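Local coordinates for clostripain-related protein (Bacteroides thetaiotaomicron, PDB 6N9J) that probably cleaves peptide bonds as a secreted cysteine protease of the clostripain (C11) family, at residues 59-64 / 72-77. Numbering follows the deposited sequence.
Sequences KLIRLR and QDVIAT
L60 and I75 meet at a classic beta bulge in the antiparallel hairpin whose outer strand, bent at I75, edges the main sheet of this clan CD protease. L60 O accepts two backbone N-H groups, from I75 N at 2.8 Å and A76 N at 3.2 Å, both in the carbonyl plane, so one extra residue is fitted in and the register slips by one. I75 is thereby turned inward on the packed side: its CG2 lies 3.9 Å from L60 CD2, while its CD1 reaches R62 CB. L60 and I75 suit this face as apolar cover toward helix 86-99, whereas buried R62 satisfies its polar end on N47 OD1.

The other face begins well packed, I61 CD1 resting against the Q72 side chain, which with L63 packs on helix 24-37, but loosens outward. Exposed V74 offers I61 a methyl contact, and K59 stretches its extended chain to a weak bond from NZ to Q72 OE1 (3.5 Å).

Near the turn, R64 bends at chi2 (-129°) and chi3 to grip D73 side-on. With an alanine here, the D73 carboxylate would probably lose this cationic mate and turn more freely. R64 NE reaches D73 OD2 from above the carboxylate plane, whereas R64 NH1 meets the syn lone pair of D73 OD1 at 2.9 Å.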
loop_
_atom_site.group_PDB
_atom_site.type_symbol
_atom_site.label_atom_id
_atom_site.label_comp_id
_atom_site.label_asym_id
_atom_site.label_seq_id
_atom_site.Cartn_x
_atom_site.Cartn_y
_atom_site.Cartn_z
ATOM N N LYS A 59 -9.662 17.151 8.969
ATOM C CA LYS A 59 -8.729 17.830 9.849
ATOM C C LYS A 59 -7.339 17.242 9.658
ATOM O O LYS A 59 -7.188 16.072 9.285
ATOM C CB LYS A 59 -9.169 17.711 11.311
ATOM C CG LYS A 59 -9.307 16.270 11.796
ATOM C CD LYS A 59 -9.851 16.177 13.223
ATOM C CE LYS A 59 -9.976 14.709 13.651
ATOM N NZ LYS A 59 -10.407 14.520 15.076
ATOM N N LEU A 60 -6.332 18.074 9.883
ATOM C CA LEU A 60 -4.948 17.629 9.917
ATOM C C LEU A 60 -4.461 17.842 11.337
ATOM O O LEU A 60 -4.419 18.978 11.800
ATOM C CB LEU A 60 -4.088 18.409 8.915
ATOM C CG LEU A 60 -2.573 18.187 8.955
ATOM C CD1 LEU A 60 -2.236 16.793 8.470
ATOM C CD2 LEU A 60 -1.829 19.240 8.136
ATOM N N ILE A 61 -4.134 16.764 12.046
ATOM C CA ILE A 61 -3.651 16.902 13.421
ATOM C C ILE A 61 -2.265 16.341 13.634
ATOM O O ILE A 61 -1.703 15.647 12.784
ATOM C CB ILE A 61 -4.567 16.202 14.446
ATOM C CG1 ILE A 61 -4.653 14.709 14.146
ATOM C CG2 ILE A 61 -5.935 16.850 14.484
ATOM C CD1 ILE A 61 -5.496 13.935 15.127
ATOM N N ARG A 62 -1.732 16.651 14.801
ATOM C CA ARG A 62 -0.509 16.057 15.295
ATOM C C ARG A 62 -0.782 15.503 16.687
ATOM O O ARG A 62 -1.410 16.174 17.519
ATOM C CB ARG A 62 0.623 17.085 15.338
ATOM C CG ARG A 62 1.896 16.572 15.994
ATOM C CD ARG A 62 2.962 17.653 16.102
ATOM N NE ARG A 62 4.212 17.106 16.619
ATOM C CZ ARG A 62 4.523 17.041 17.910
ATOM N NH1 ARG A 62 3.674 17.502 18.820
ATOM N NH2 ARG A 62 5.682 16.515 18.288
ATOM N N LEU A 63 -0.311 14.286 16.936
ATOM C CA LEU A 63 -0.476 13.660 18.239
ATOM C C LEU A 63 0.682 14.032 19.157
ATOM O O LEU A 63 1.843 13.846 18.813
ATOM C CB LEU A 63 -0.583 12.140 18.092
ATOM C CG LEU A 63 -1.737 11.671 17.198
ATOM C CD1 LEU A 63 -1.814 10.148 17.133
ATOM C CD2 LEU A 63 -3.043 12.249 17.704
ATOM N N ARG A 64 0.360 14.568 20.327
ATOM C CA ARG A 64 1.380 15.059 21.240
ATOM C C ARG A 64 1.122 14.491 22.630
ATOM O O ARG A 64 -0.022 14.251 23.000
ATOM C CB ARG A 64 1.376 16.589 21.252
ATOM C CG ARG A 64 2.621 17.229 21.824
ATOM C CD ARG A 64 2.273 18.260 22.875
ATOM N NE ARG A 64 1.018 18.951 22.595
ATOM C CZ ARG A 64 0.301 19.592 23.516
ATOM N NH1 ARG A 64 -0.830 20.192 23.179
ATOM N NH2 ARG A 64 0.710 19.633 24.781
ATOM N N GLN A 72 -4.581 15.622 20.696
ATOM C CA GLN A 72 -4.666 15.887 19.260
ATOM C C GLN A 72 -4.583 17.377 18.920
ATOM O O GLN A 72 -5.605 18.055 18.838
ATOM C CB GLN A 72 -5.968 15.316 18.698
ATOM C CG GLN A 72 -6.155 13.828 18.957
ATOM C CD GLN A 72 -7.506 13.314 18.497
ATOM O OE1 GLN A 72 -8.097 13.838 17.551
ATOM N NE2 GLN A 72 -8.009 12.288 19.176
ATOM N N ASP A 73 -3.371 17.886 18.722
ATOM C CA ASP A 73 -3.203 19.272 18.294
ATOM C C ASP A 73 -3.643 19.420 16.839
ATOM O O ASP A 73 -3.184 18.687 15.960
ATOM C CB ASP A 73 -1.755 19.741 18.461
ATOM C CG ASP A 73 -1.400 20.081 19.917
ATOM O OD1 ASP A 73 -2.320 20.322 20.734
ATOM O OD2 ASP A 73 -0.190 20.121 20.238
ATOM N N VAL A 74 -4.537 20.367 16.597
ATOM C CA VAL A 74 -5.033 20.634 15.256
ATOM C C VAL A 74 -4.137 21.633 14.515
ATOM O O VAL A 74 -3.954 22.777 14.942
ATOM C CB VAL A 74 -6.482 21.170 15.309
ATOM C CG1 VAL A 74 -6.993 21.494 13.903
ATOM C CG2 VAL A 74 -7.385 20.170 16.024
ATOM N N ILE A 75 -3.570 21.172 13.407
ATOM C CA ILE A 75 -2.743 22.000 12.542
ATOM C C ILE A 75 -3.624 22.790 11.589
ATOM O O ILE A 75 -3.494 24.000 11.452
ATOM C CB ILE A 75 -1.755 21.140 11.743
ATOM C CG1 ILE A 75 -0.873 20.346 12.708
ATOM C CG2 ILE A 75 -0.935 22.003 10.782
ATOM C CD1 ILE A 75 -0.091 19.233 12.062
ATOM N N ALA A 76 -4.540 22.088 10.937
ATOM C CA ALA A 76 -5.438 22.725 9.988
ATOM C C ALA A 76 -6.769 21.983 9.911
ATOM O O ALA A 76 -6.861 20.780 10.152
ATOM C CB ALA A 76 -4.785 22.814 8.611
ATOM N N THR A 77 -7.807 22.731 9.590
ATOM C CA THR A 77 -9.126 22.169 9.464
ATOM C C THR A 77 -9.600 22.534 8.067
ATOM O O THR A 77 -9.124 23.518 7.482
ATOM C CB THR A 77 -10.078 22.701 10.554
ATOM O OG1 THR A 77 -11.260 21.892 10.601
ATOM C CG2 THR A 77 -10.450 24.157 10.283
#